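PDB 4WV3: anthranilate-CoA ligase from Stigmatella aurantiaca, which is an enzyme of the AMP-binding (ANL) family, built from a large N-terminal and a smaller C-terminal domain. Local coordinates for residues 262-267 and 289-294; 293-298 and 504-509; 407-412 and 425-430. All coordinates share one frame; numbering follows the deposited sequence.

Going along the chain from the N terminus, contact 1 comes first: 262-267 and 289-294 pair as neighbouring parallel strands of the central mixed sheet and close a short loop holding helix 267-274. Contact 2 starts where contact 1 ends, with Ala293 and Ser294 common to both, and closes a much longer loop of some 200 residues by bringing 504-509 of the C-terminal domain onto 293-298. Within that long loop lies contact 3, a short return through two small strands from strand 407-412 to helix 426-433. No two contacts cross. A salt bridge from Arg509 to Glu430 ties contacts 2 and 3, and all three touch the ligand 3UK.

Contact 1 of 3, residues 262-267 and 289-294; sequences IFYNAP and LCVSAS. With 3UK (5'-O-[(S)-[(2-aminobenzoyl)oxy](hydroxy)phosphoryl]adenosine), chain C.
Tyr264 and Val291 form the tight part of this contact: their side chains lie side by side, and Tyr264 CD2 comes within 3.5 Å of Val291 CB. Further back on the same face Ile262 CD1 rests on Leu289 CB at 3.8 Å. Trp199 and Leu204 of helix 191-204 pack onto both Tyr264 and Val291. On the other face Cys290 SG sits at the edge of the Phe263 ring, near its plane, 3.9 Å from Phe263 CB; with CG anti to the backbone N (chi1 -179°), that ring leads away to meet Phe213. These are parallel neighbours in the large mixed sheet, joined through helix 267-274 as a beta-alpha-beta unit. Val291 N donates to Phe263 O at 2.7 Å, and Val291 O takes Asn265 N at 3.0 Å. Toward the C-terminal ends, still buried, the grip slackens: the bond from Ala293 N to Asn265 O is weak at 3.3 Å, and beyond it Ala266 CB merely touches Ser294 CB at 4.0 Å. Here segment 289-294 leaves the sheet for the ligand pocket, where Ala293 CB lies 3.6 Å from C28 on the aminobenzoyl ring of 3UK.

Contact 2 of 3, residues 293-298 and 504-509; sequences ASEALP and TGKIQR. With 3UK (5'-O-[(S)-[(2-aminobenzoyl)oxy](hydroxy)phosphoryl]adenosine), chain C.
Glu295 and Arg509 face each other across the boundary between the two domains of an ANL-family enzyme. Segment 504-509 (Thr-Gly-Lys-Ile-Gln-Arg) matches the lysine-bearing A10 core motif of this family, and here it is docked on the loop that follows strand 289-292.

The charged interaction is a two-nitrogen, end-on grip. Arg509 NH2 reaches Glu295 OE1 at 2.9 Å on its syn side, while Arg509 NH1 takes OE2 of the same Glu295 at 3.0 Å. Both oxygens lie close to the guanidinium plane, yet the carboxylate is turned 44° against it. Arg509 NH2 has a second acid, Glu430, so the arginine also ties this interface to helix 426-433.

Among the hydrogen bonds that involve the backbone, Ile507 N donates to Glu295 OE2 at 2.7 Å and nearly straight, 169° at the hydrogen. It arrives from the face of the carboxylate opposite to Arg509 NH1, so OE2 is clamped from above and below and the group's rotation is probably well fixed. Ser294 OG donates to Thr504 O; the modelled bond is very short, and its exact length is doubtful at this resolution.

Ligand bonds belong to Lys506. Its chain runs extended as far as CE and then bends (chi4 -61°), which swings NZ into the pocket. There NZ donates to O09, the ribose ring oxygen of 3UK, at 2.6 Å, and to the aminobenzoyl carbonyl O01 at 3.2 Å; a third bond, to O06, is weak.

Van der Waals contacts of the lysine's carbons with oxygens complete its path across the interface: Lys506 CB lies 3.6 Å from Glu295 OE2, and Lys506 CG passes 3.5 Å from Ser294 OG.

Contact 3 of 3, residues 407-412 and 425-430; sequences YWHAGR and SPVEVE. With 3UK (5'-O-[(S)-[(2-aminobenzoyl)oxy](hydroxy)phosphoryl]adenosine), chain C.
Ala410 meets Ser425 where strand 407-412 crosses the start of helix 426-430 at 112°, the axes 6.8 Å apart at their closest; Ala410 and Gly411 both face Lys398 in a classic beta bulge. The strand pairs with strand 392-401 in an antiparallel sheet, while helix 426-433 packs on strand 439-448, which Val429 and Glu430 reach. Ser425, the N-cap of the helix, carries the polar link. With OG anti to its backbone N (chi1 169°), the hydroxyl donates to Ala410 O at 2.5 Å, tilted 18° from the carbonyl plane, and the same OG accepts from Glu428 N at 3.3 Å. Val427 packs its methyls against the strand's backbone: CG1 lies 3.3 Å from His409 O and CG2 3.6 Å from Gly411 CA. The His409 ring is held between two neighbours, Gly411 N over one face and adenine N16 of 3UK over the other, while His409 NE2 bonds to Asp397. Arg412 bends at chi2 and chi3, so that NH1 makes a weak bond of 3.0 Å to ribose hydroxyl O24 of 3UK. One serine hydroxyl thus serves as helix cap and as donor to the strand, tying the helix start to the bulge through neutral hydrogen bonds alone.

Contact 1 of 3, residues 262-267 and 289-294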
loop_
_atom_site.group_PDB
_atom_site.type_symbol
_atom_site.label_atom_id
_atom_site.label_comp_id
_atom_site.label_asym_id
_atom_site.label_seq_id
_atom_site.Cartn_x
_atom_site.Cartn_y
_atom_site.Cartn_z
ATOM N N ILE A 262 1.536 13.230 10.465
ATOM C CA ILE A 262 0.821 12.591 9.367
ATOM C C ILE A 262 0.665 11.099 9.646
ATOM O O ILE A 262 1.627 10.428 10.024
ATOM C CB ILE A 262 1.563 12.775 8.028
ATOM C CG1 ILE A 262 1.946 14.244 7.818
ATOM C CG2 ILE A 262 0.714 12.268 6.870
ATOM C CD1 ILE A 262 0.761 15.178 7.699
ATOM N N PHE A 263 -0.544 10.581 9.460
ATOM C CA PHE A 263 -0.815 9.173 9.726
ATOM C C PHE A 263 -1.433 8.471 8.519
ATOM O O PHE A 263 -2.463 8.900 8.001
ATOM C CB PHE A 263 -1.723 9.026 10.950
ATOM C CG PHE A 263 -2.039 7.600 11.305
ATOM C CD1 PHE A 263 -1.023 6.701 11.583
ATOM C CD2 PHE A 263 -3.352 7.162 11.374
ATOM C CE1 PHE A 263 -1.309 5.389 11.913
ATOM C CE2 PHE A 263 -3.644 5.853 11.707
ATOM C CZ PHE A 263 -2.622 4.965 11.976
ATOM N N TYR A 264 -0.795 7.391 8.079
ATOM C CA TYR A 264 -1.296 6.606 6.956
ATOM C C TYR A 264 -1.882 5.287 7.451
ATOM O O TYR A 264 -1.327 4.651 8.349
ATOM C CB TYR A 264 -0.178 6.301 5.956
ATOM C CG TYR A 264 0.551 7.507 5.404
ATOM C CD1 TYR A 264 1.525 8.158 6.152
ATOM C CD2 TYR A 264 0.290 7.971 4.122
ATOM C CE1 TYR A 264 2.199 9.252 5.647
ATOM C CE2 TYR A 264 0.960 9.065 3.608
ATOM C CZ TYR A 264 1.914 9.700 4.375
ATOM O OH TYR A 264 2.586 10.788 3.866
ATOM N N ASN A 265 -2.995 4.877 6.852
ATOM C CA ASN A 265 -3.626 3.608 7.194
ATOM C C ASN A 265 -4.646 3.200 6.137
ATOM O O ASN A 265 -4.899 3.940 5.188
ATOM C CB ASN A 265 -4.295 3.693 8.571
ATOM C CG ASN A 265 -4.442 2.335 9.235
ATOM O OD1 ASN A 265 -4.392 1.299 8.573
ATOM N ND2 ASN A 265 -4.629 2.335 10.549
ATOM N N ALA A 266 -5.218 2.013 6.303
ATOM C CA ALA A 266 -6.279 1.530 5.429
ATOM C C ALA A 266 -7.603 1.632 6.178
ATOM O O ALA A 266 -7.608 1.659 7.408
ATOM C CB ALA A 266 -6.003 0.090 5.016
ATOM N N PRO A 267 -8.727 1.706 5.442
ATOM C CA PRO A 267 -10.059 1.764 6.055
ATOM C C PRO A 267 -10.295 0.664 7.087
ATOM O O PRO A 267 -10.977 0.900 8.084
ATOM C CB PRO A 267 -10.992 1.572 4.860
ATOM C CG PRO A 267 -10.249 2.172 3.727
ATOM C CD PRO A 267 -8.798 1.856 3.977
ATOM N N LEU A 289 -2.982 15.747 9.814
ATOM C CA LEU A 289 -3.614 15.120 8.660
ATOM C C LEU A 289 -3.494 13.603 8.723
ATOM O O LEU A 289 -2.526 13.065 9.261
ATOM C CB LEU A 289 -2.987 15.624 7.359
ATOM C CG LEU A 289 -3.507 16.942 6.784
ATOM C CD1 LEU A 289 -2.771 17.287 5.499
ATOM C CD2 LEU A 289 -5.006 16.863 6.543
ATOM N N CYS A 290 -4.489 12.920 8.169
ATOM C CA CYS A 290 -4.446 11.470 8.041
ATOM C C CYS A 290 -4.671 11.077 6.587
ATOM O O CYS A 290 -5.336 11.792 5.838
ATOM C CB CYS A 290 -5.494 10.812 8.939
ATOM S SG CYS A 290 -5.141 10.935 10.708
ATOM N N VAL A 291 -4.103 9.943 6.190
ATOM C CA VAL A 291 -4.219 9.467 4.817
ATOM C C VAL A 291 -4.754 8.038 4.788
ATOM O O VAL A 291 -4.334 7.195 5.582
ATOM C CB VAL A 291 -2.859 9.521 4.088
ATOM C CG1 VAL A 291 -3.000 9.065 2.643
ATOM C CG2 VAL A 291 -2.276 10.924 4.150
ATOM N N SER A 292 -5.684 7.775 3.875
ATOM C CA SER A 292 -6.249 6.440 3.710
ATOM C C SER A 292 -6.136 5.969 2.265
ATOM O O SER A 292 -6.316 6.754 1.334
ATOM C CB SER A 292 -7.714 6.417 4.149
ATOM O OG SER A 292 -8.285 5.136 3.957
ATOM N N ALA A 293 -5.837 4.686 2.085
ATOM C CA ALA A 293 -5.727 4.105 0.749
ATOM C C ALA A 293 -5.697 2.585 0.880
ATOM O O ALA A 293 -5.807 2.053 1.983
ATOM C CB ALA A 293 -4.361 4.398 0.150
ATOM N N SER A 294 -5.521 1.900 -0.245
ATOM C CA SER A 294 -5.558 0.445 -0.278
ATOM C C SER A 294 -6.930 0.030 -0.780
ATOM O O SER A 294 -7.058 -0.682 -1.776
ATOM C CB SER A 294 -5.304 -0.134 1.114
ATOM O OG SER A 294 -4.966 -1.508 1.041
HETATM C C10 3UK C . -7.147 -0.363 -4.895
HETATM C C15 3UK C . -8.084 1.725 -3.907
HETATM C C17 3UK C . -10.226 2.702 -3.759
HETATM C C21 3UK C . -7.373 -0.120 -6.361
HETATM C C26 3UK C . -1.610 1.691 -3.243
HETATM C C28 3UK C . -1.952 3.933 -2.416
HETATM O O01 3UK C . -2.916 -0.295 -2.817
HETATM C C02 3UK C . -2.142 0.248 -3.574
HETATM O O03 3UK C . -1.431 -0.524 -4.534
HETATM P P04 3UK C . -1.818 -2.040 -4.821
HETATM O O05 3UK C . -0.831 -2.614 -5.886
HETATM O O06 3UK C . -3.309 -2.184 -5.396
HETATM C C07 3UK C . -3.918 -1.077 -6.078
HETATM C C08 3UK C . -5.403 -1.298 -6.096
HETATM O O09 3UK C . -5.942 -1.107 -4.769
HETATM N N11 3UK C . -7.031 0.873 -4.191
HETATM C C12 3UK C . -5.877 1.399 -3.682
HETATM N N13 3UK C . -6.178 2.582 -3.077
HETATM C C14 3UK C . -7.539 2.807 -3.203
HETATM N N16 3UK C . -9.415 1.694 -4.171
HETATM N N18 3UK C . -9.773 3.753 -3.088
HETATM C C19 3UK C . -8.470 3.858 -2.787
HETATM N N20 3UK C . -7.994 4.987 -2.068
HETATM O O22 3UK C . -8.275 -1.084 -6.871
HETATM C C23 3UK C . -6.060 -0.300 -6.961
HETATM O O24 3UK C . -6.196 -0.811 -8.301
HETATM O O25 3UK C . -1.672 -2.852 -3.545
HETATM C C27 3UK C . -2.447 2.637 -2.704
HETATM C C29 3UK C . -0.581 4.261 -2.688
HETATM C C30 3UK C . 0.256 3.316 -3.230
HETATM C C31 3UK C . -0.236 2.019 -3.516
HETATM N N32 3UK C . 0.655 1.012 -4.093
#

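Contact 2 of 3, residues 293-298 and 504-509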
loop_
_atom_site.group_PDB
_atom_site.type_symbol
_atom_site.label_atom_id
_atom_site.label_comp_id
_atom_site.label_asym_id
_atom_site.label_seq_id
_atom_site.Cartn_x
_atom_site.Cartn_y
_atom_site.Cartn_z
ATOM N N ALA A 293 -5.837 4.686 2.085
ATOM C CA ALA A 293 -5.727 4.105 0.749
ATOM C C ALA A 293 -5.697 2.585 0.880
ATOM O O ALA A 293 -5.807 2.053 1.983
ATOM C CB ALA A 293 -4.361 4.398 0.150
ATOM N N SER A 294 -5.521 1.900 -0.245
ATOM C CA SER A 294 -5.558 0.445 -0.278
ATOM C C SER A 294 -6.930 0.030 -0.780
ATOM O O SER A 294 -7.058 -0.682 -1.776
ATOM C CB SER A 294 -5.304 -0.134 1.114
ATOM O OG SER A 294 -4.966 -1.508 1.041
ATOM N N GLU A 295 -7.957 0.498 -0.079
ATOM C CA GLU A 295 -9.342 0.345 -0.520
ATOM C C GLU A 295 -10.122 1.626 -0.240
ATOM O O GLU A 295 -9.668 2.478 0.524
ATOM C CB GLU A 295 -10.018 -0.852 0.157
ATOM C CG GLU A 295 -9.551 -2.210 -0.353
ATOM C CD GLU A 295 -10.488 -3.339 0.039
ATOM O OE1 GLU A 295 -11.615 -3.048 0.491
ATOM O OE2 GLU A 295 -10.100 -4.516 -0.107
ATOM N N ALA A 296 -11.291 1.758 -0.859
ATOM C CA ALA A 296 -12.104 2.963 -0.717
ATOM C C ALA A 296 -12.522 3.209 0.731
ATOM O O ALA A 296 -13.053 2.318 1.393
ATOM C CB ALA A 296 -13.327 2.889 -1.618
ATOM N N LEU A 297 -12.267 4.421 1.215
ATOM C CA LEU A 297 -12.650 4.804 2.570
ATOM C C LEU A 297 -14.114 5.229 2.620
ATOM O O LEU A 297 -14.494 6.229 2.010
ATOM C CB LEU A 297 -11.764 5.943 3.079
ATOM C CG LEU A 297 -12.107 6.481 4.472
ATOM C CD1 LEU A 297 -11.709 5.487 5.554
ATOM C CD2 LEU A 297 -11.458 7.834 4.713
ATOM N N PRO A 298 -14.941 4.464 3.351
ATOM C CA PRO A 298 -16.368 4.766 3.497
ATOM C C PRO A 298 -16.587 6.135 4.130
ATOM O O PRO A 298 -15.801 6.551 4.983
ATOM C CB PRO A 298 -16.861 3.667 4.445
ATOM C CG PRO A 298 -15.871 2.564 4.303
ATOM C CD PRO A 298 -14.558 3.244 4.082
ATOM N N THR A 504 -1.681 -5.888 2.876
ATOM C CA THR A 504 -1.742 -4.506 2.422
ATOM C C THR A 504 -3.075 -3.861 2.793
ATOM O O THR A 504 -3.422 -2.793 2.288
ATOM C CB THR A 504 -1.525 -4.403 0.903
ATOM O OG1 THR A 504 -2.511 -5.188 0.222
ATOM C CG2 THR A 504 -0.140 -4.907 0.531
ATOM N N GLY A 505 -3.817 -4.519 3.678
ATOM C CA GLY A 505 -5.064 -3.978 4.185
ATOM C C GLY A 505 -6.230 -4.106 3.225
ATOM O O GLY A 505 -7.167 -3.308 3.269
ATOM N N LYS A 506 -6.176 -5.110 2.356
ATOM C CA LYS A 506 -7.255 -5.355 1.407
ATOM C C LYS A 506 -8.103 -6.540 1.846
ATOM O O LYS A 506 -7.687 -7.336 2.685
ATOM C CB LYS A 506 -6.696 -5.625 0.009
ATOM C CG LYS A 506 -5.899 -4.482 -0.585
ATOM C CD LYS A 506 -5.405 -4.836 -1.978
ATOM C CE LYS A 506 -4.534 -3.734 -2.554
ATOM N NZ LYS A 506 -5.268 -2.446 -2.677
ATOM N N ILE A 507 -9.295 -6.653 1.271
ATOM C CA ILE A 507 -10.145 -7.813 1.502
ATOM C C ILE A 507 -10.149 -8.707 0.269
ATOM O O ILE A 507 -10.498 -8.266 -0.827
ATOM C CB ILE A 507 -11.587 -7.405 1.852
ATOM C CG1 ILE A 507 -11.623 -6.695 3.206
ATOM C CG2 ILE A 507 -12.495 -8.624 1.873
ATOM C CD1 ILE A 507 -13.017 -6.325 3.665
ATOM N N GLN A 508 -9.751 -9.961 0.450
ATOM C CA GLN A 508 -9.690 -10.915 -0.651
ATOM C C GLN A 508 -11.073 -11.451 -0.996
ATOM O O GLN A 508 -11.436 -12.562 -0.611
ATOM C CB GLN A 508 -8.742 -12.065 -0.306
ATOM C CG GLN A 508 -7.292 -11.639 -0.166
ATOM C CD GLN A 508 -6.407 -12.743 0.373
ATOM O OE1 GLN A 508 -6.841 -13.561 1.185
ATOM N NE2 GLN A 508 -5.158 -12.775 -0.078
ATOM N N ARG A 509 -11.840 -10.652 -1.731
ATOM C CA ARG A 509 -13.209 -11.006 -2.087
ATOM C C ARG A 509 -13.281 -12.184 -3.054
ATOM O O ARG A 509 -14.325 -12.823 -3.183
ATOM C CB ARG A 509 -13.938 -9.794 -2.668
ATOM C CG ARG A 509 -14.189 -8.696 -1.650
ATOM C CD ARG A 509 -14.617 -7.399 -2.314
ATOM N NE ARG A 509 -14.770 -6.324 -1.340
ATOM C CZ ARG A 509 -13.760 -5.617 -0.842
ATOM N NH1 ARG A 509 -12.516 -5.874 -1.225
ATOM N NH2 ARG A 509 -13.991 -4.657 0.043
HETATM C C10 3UK C . -7.147 -0.363 -4.895
HETATM C C15 3UK C . -8.084 1.725 -3.907
HETATM C C17 3UK C . -10.226 2.702 -3.759
HETATM C C21 3UK C . -7.373 -0.120 -6.361
HETATM C C26 3UK C . -1.610 1.691 -3.243
HETATM C C28 3UK C . -1.952 3.933 -2.416
HETATM O O01 3UK C . -2.916 -0.295 -2.817
HETATM C C02 3UK C . -2.142 0.248 -3.574
HETATM O O03 3UK C . -1.431 -0.524 -4.534
HETATM P P04 3UK C . -1.818 -2.040 -4.821
HETATM O O05 3UK C . -0.831 -2.614 -5.886
HETATM O O06 3UK C . -3.309 -2.184 -5.396
HETATM C C07 3UK C . -3.918 -1.077 -6.078
HETATM C C08 3UK C . -5.403 -1.298 -6.096
HETATM O O09 3UK C . -5.942 -1.107 -4.769
HETATM N N11 3UK C . -7.031 0.873 -4.191
HETATM C C12 3UK C . -5.877 1.399 -3.682
HETATM N N13 3UK C . -6.178 2.582 -3.077
HETATM C C14 3UK C . -7.539 2.807 -3.203
HETATM N N16 3UK C . -9.415 1.694 -4.171
HETATM N N18 3UK C . -9.773 3.753 -3.088
HETATM C C19 3UK C . -8.470 3.858 -2.787
HETATM N N20 3UK C . -7.994 4.987 -2.068
HETATM O O22 3UK C . -8.275 -1.084 -6.871
HETATM C C23 3UK C . -6.060 -0.300 -6.961
HETATM O O24 3UK C . -6.196 -0.811 -8.301
HETATM O O25 3UK C . -1.672 -2.852 -3.545
HETATM C C27 3UK C . -2.447 2.637 -2.704
HETATM C C29 3UK C . -0.581 4.261 -2.688
HETATM C C30 3UK C . 0.256 3.316 -3.230
HETATM C C31 3UK C . -0.236 2.019 -3.516
HETATM N N32 3UK C . 0.655 1.012 -4.093
#

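Contact 3 of 3, residues 407-412 and 425-430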
loop_
_atom_site.group_PDB
_atom_site.type_symbol
_atom_site.label_atom_id
_atom_site.label_comp_id
_atom_site.label_asym_id
_atom_site.label_seq_id
_atom_site.Cartn_x
_atom_site.Cartn_y
_atom_site.Cartn_z
ATOM N N TYR A 407 -14.424 11.594 -8.190
ATOM C CA TYR A 407 -14.289 10.199 -8.598
ATOM C C TYR A 407 -14.703 9.231 -7.494
ATOM O O TYR A 407 -14.197 9.298 -6.374
ATOM C CB TYR A 407 -12.849 9.911 -9.025
ATOM C CG TYR A 407 -12.514 10.393 -10.416
ATOM C CD1 TYR A 407 -12.385 11.748 -10.692
ATOM C CD2 TYR A 407 -12.323 9.491 -11.455
ATOM C CE1 TYR A 407 -12.078 12.191 -11.965
ATOM C CE2 TYR A 407 -12.015 9.924 -12.730
ATOM C CZ TYR A 407 -11.894 11.274 -12.979
ATOM O OH TYR A 407 -11.587 11.709 -14.248
ATOM N N TRP A 408 -15.621 8.327 -7.821
ATOM C CA TRP A 408 -16.088 7.330 -6.865
ATOM C C TRP A 408 -15.734 5.918 -7.313
ATOM O O TRP A 408 -16.018 5.523 -8.444
ATOM C CB TRP A 408 -17.596 7.450 -6.654
ATOM C CG TRP A 408 -18.000 8.692 -5.928
ATOM C CD1 TRP A 408 -18.048 9.956 -6.435
ATOM C CD2 TRP A 408 -18.417 8.791 -4.560
ATOM N NE1 TRP A 408 -18.465 10.838 -5.468
ATOM C CE2 TRP A 408 -18.700 10.148 -4.308
ATOM C CE3 TRP A 408 -18.579 7.864 -3.526
ATOM C CZ2 TRP A 408 -19.136 10.601 -3.065
ATOM C CZ3 TRP A 408 -19.010 8.316 -2.291
ATOM C CH2 TRP A 408 -19.283 9.673 -2.071
ATOM N N HIS A 409 -15.111 5.162 -6.416
ATOM C CA HIS A 409 -14.686 3.802 -6.715
ATOM C C HIS A 409 -15.870 2.843 -6.691
ATOM O O HIS A 409 -16.465 2.610 -5.641
ATOM C CB HIS A 409 -13.637 3.347 -5.702
ATOM C CG HIS A 409 -12.969 2.056 -6.060
ATOM N ND1 HIS A 409 -12.605 1.120 -5.117
ATOM C CD2 HIS A 409 -12.592 1.550 -7.258
ATOM C CE1 HIS A 409 -12.033 0.091 -5.717
ATOM N NE2 HIS A 409 -12.012 0.328 -7.016
ATOM N N ALA A 410 -16.210 2.294 -7.851
ATOM C CA ALA A 410 -17.271 1.298 -7.931
ATOM C C ALA A 410 -16.754 -0.038 -7.414
ATOM O O ALA A 410 -17.521 -0.875 -6.939
ATOM C CB ALA A 410 -17.769 1.162 -9.360
ATOM N N GLY A 411 -15.442 -0.224 -7.507
ATOM C CA GLY A 411 -14.804 -1.448 -7.058
ATOM C C GLY A 411 -13.884 -2.010 -8.119
ATOM O O GLY A 411 -13.819 -1.483 -9.231
ATOM N N ARG A 412 -13.159 -3.070 -7.775
ATOM C CA ARG A 412 -12.367 -3.796 -8.755
ATOM C C ARG A 412 -13.304 -4.320 -9.832
ATOM O O ARG A 412 -14.464 -4.625 -9.553
ATOM C CB ARG A 412 -11.630 -4.965 -8.099
ATOM C CG ARG A 412 -10.544 -4.562 -7.119
ATOM C CD ARG A 412 -9.343 -3.972 -7.836
ATOM N NE ARG A 412 -8.766 -4.902 -8.803
ATOM C CZ ARG A 412 -7.664 -4.662 -9.506
ATOM N NH1 ARG A 412 -7.009 -3.518 -9.348
ATOM N NH2 ARG A 412 -7.213 -5.565 -10.366
ATOM N N SER A 425 -22.319 -2.340 -7.585
ATOM C CA SER A 425 -21.055 -1.985 -6.955
ATOM C C SER A 425 -20.994 -2.510 -5.528
ATOM O O SER A 425 -21.850 -2.184 -4.706
ATOM C CB SER A 425 -20.874 -0.467 -6.953
ATOM O OG SER A 425 -19.791 -0.083 -6.122
ATOM N N PRO A 426 -19.982 -3.337 -5.228
ATOM C CA PRO A 426 -19.791 -3.827 -3.861
ATOM C C PRO A 426 -19.405 -2.692 -2.917
ATOM O O PRO A 426 -19.819 -2.697 -1.759
ATOM C CB PRO A 426 -18.635 -4.824 -4.002
ATOM C CG PRO A 426 -17.919 -4.406 -5.241
ATOM C CD PRO A 426 -18.980 -3.883 -6.159
ATOM N N VAL A 427 -18.632 -1.732 -3.416
ATOM C CA VAL A 427 -18.189 -0.599 -2.608
ATOM C C VAL A 427 -19.369 0.202 -2.066
ATOM O O VAL A 427 -19.400 0.553 -0.886
ATOM C CB VAL A 427 -17.261 0.339 -3.406
ATOM C CG1 VAL A 427 -16.887 1.558 -2.574
ATOM C CG2 VAL A 427 -16.016 -0.404 -3.851
ATOM N N GLU A 428 -20.341 0.480 -2.930
ATOM C CA GLU A 428 -21.527 1.229 -2.528
ATOM C C GLU A 428 -22.333 0.481 -1.471
ATOM O O GLU A 428 -22.780 1.073 -0.488
ATOM C CB GLU A 428 -22.417 1.526 -3.734
ATOM C CG GLU A 428 -23.702 2.251 -3.370
ATOM C CD GLU A 428 -24.649 2.390 -4.541
ATOM O OE1 GLU A 428 -24.259 2.031 -5.672
ATOM O OE2 GLU A 428 -25.788 2.854 -4.329
ATOM N N VAL A 429 -22.519 -0.818 -1.681
ATOM C CA VAL A 429 -23.280 -1.637 -0.748
ATOM C C VAL A 429 -22.556 -1.754 0.593
ATOM O O VAL A 429 -23.168 -1.614 1.652
ATOM C CB VAL A 429 -23.571 -3.039 -1.322
ATOM C CG1 VAL A 429 -24.404 -3.854 -0.344
ATOM C CG2 VAL A 429 -24.290 -2.921 -2.657
ATOM N N GLU A 430 -21.249 -1.995 0.539
ATOM C CA GLU A 430 -20.433 -2.085 1.745
ATOM C C GLU A 430 -20.406 -0.758 2.500
ATOM O O GLU A 430 -20.399 -0.736 3.732
ATOM C CB GLU A 430 -19.006 -2.522 1.402
ATOM C CG GLU A 430 -18.889 -3.966 0.938
ATOM C CD GLU A 430 -17.543 -4.270 0.306
ATOM O OE1 GLU A 430 -16.621 -3.438 0.436
ATOM O OE2 GLU A 430 -17.408 -5.339 -0.328
HETATM C C10 3UK C . -7.147 -0.363 -4.895
HETATM C C15 3UK C . -8.084 1.725 -3.907
HETATM C C17 3UK C . -10.226 2.702 -3.759
HETATM C C21 3UK C . -7.373 -0.120 -6.361
HETATM C C26 3UK C . -1.610 1.691 -3.243
HETATM C C28 3UK C . -1.952 3.933 -2.416
HETATM O O01 3UK C . -2.916 -0.295 -2.817
HETATM C C02 3UK C . -2.142 0.248 -3.574
HETATM O O03 3UK C . -1.431 -0.524 -4.534
HETATM P P04 3UK C . -1.818 -2.040 -4.821
HETATM O O05 3UK C . -0.831 -2.614 -5.886
HETATM O O06 3UK C . -3.309 -2.184 -5.396
HETATM C C07 3UK C . -3.918 -1.077 -6.078
HETATM C C08 3UK C . -5.403 -1.298 -6.096
HETATM O O09 3UK C . -5.942 -1.107 -4.769
HETATM N N11 3UK C . -7.031 0.873 -4.191
HETATM C C12 3UK C . -5.877 1.399 -3.682
HETATM N N13 3UK C . -6.178 2.582 -3.077
HETATM C C14 3UK C . -7.539 2.807 -3.203
HETATM N N16 3UK C . -9.415 1.694 -4.171
HETATM N N18 3UK C . -9.773 3.753 -3.088
HETATM C C19 3UK C . -8.470 3.858 -2.787
HETATM N N20 3UK C . -7.994 4.987 -2.068
HETATM O O22 3UK C . -8.275 -1.084 -6.871
HETATM C C23 3UK C . -6.060 -0.300 -6.961
HETATM O O24 3UK C . -6.196 -0.811 -8.301
HETATM O O25 3UK C . -1.672 -2.852 -3.545
HETATM C C27 3UK C . -2.447 2.637 -2.704
HETATM C C29 3UK C . -0.581 4.261 -2.688
HETATM C C30 3UK C . 0.256 3.316 -3.230
HETATM C C31 3UK C . -0.236 2.019 -3.516
HETATM N N32 3UK C . 0.655 1.012 -4.093
#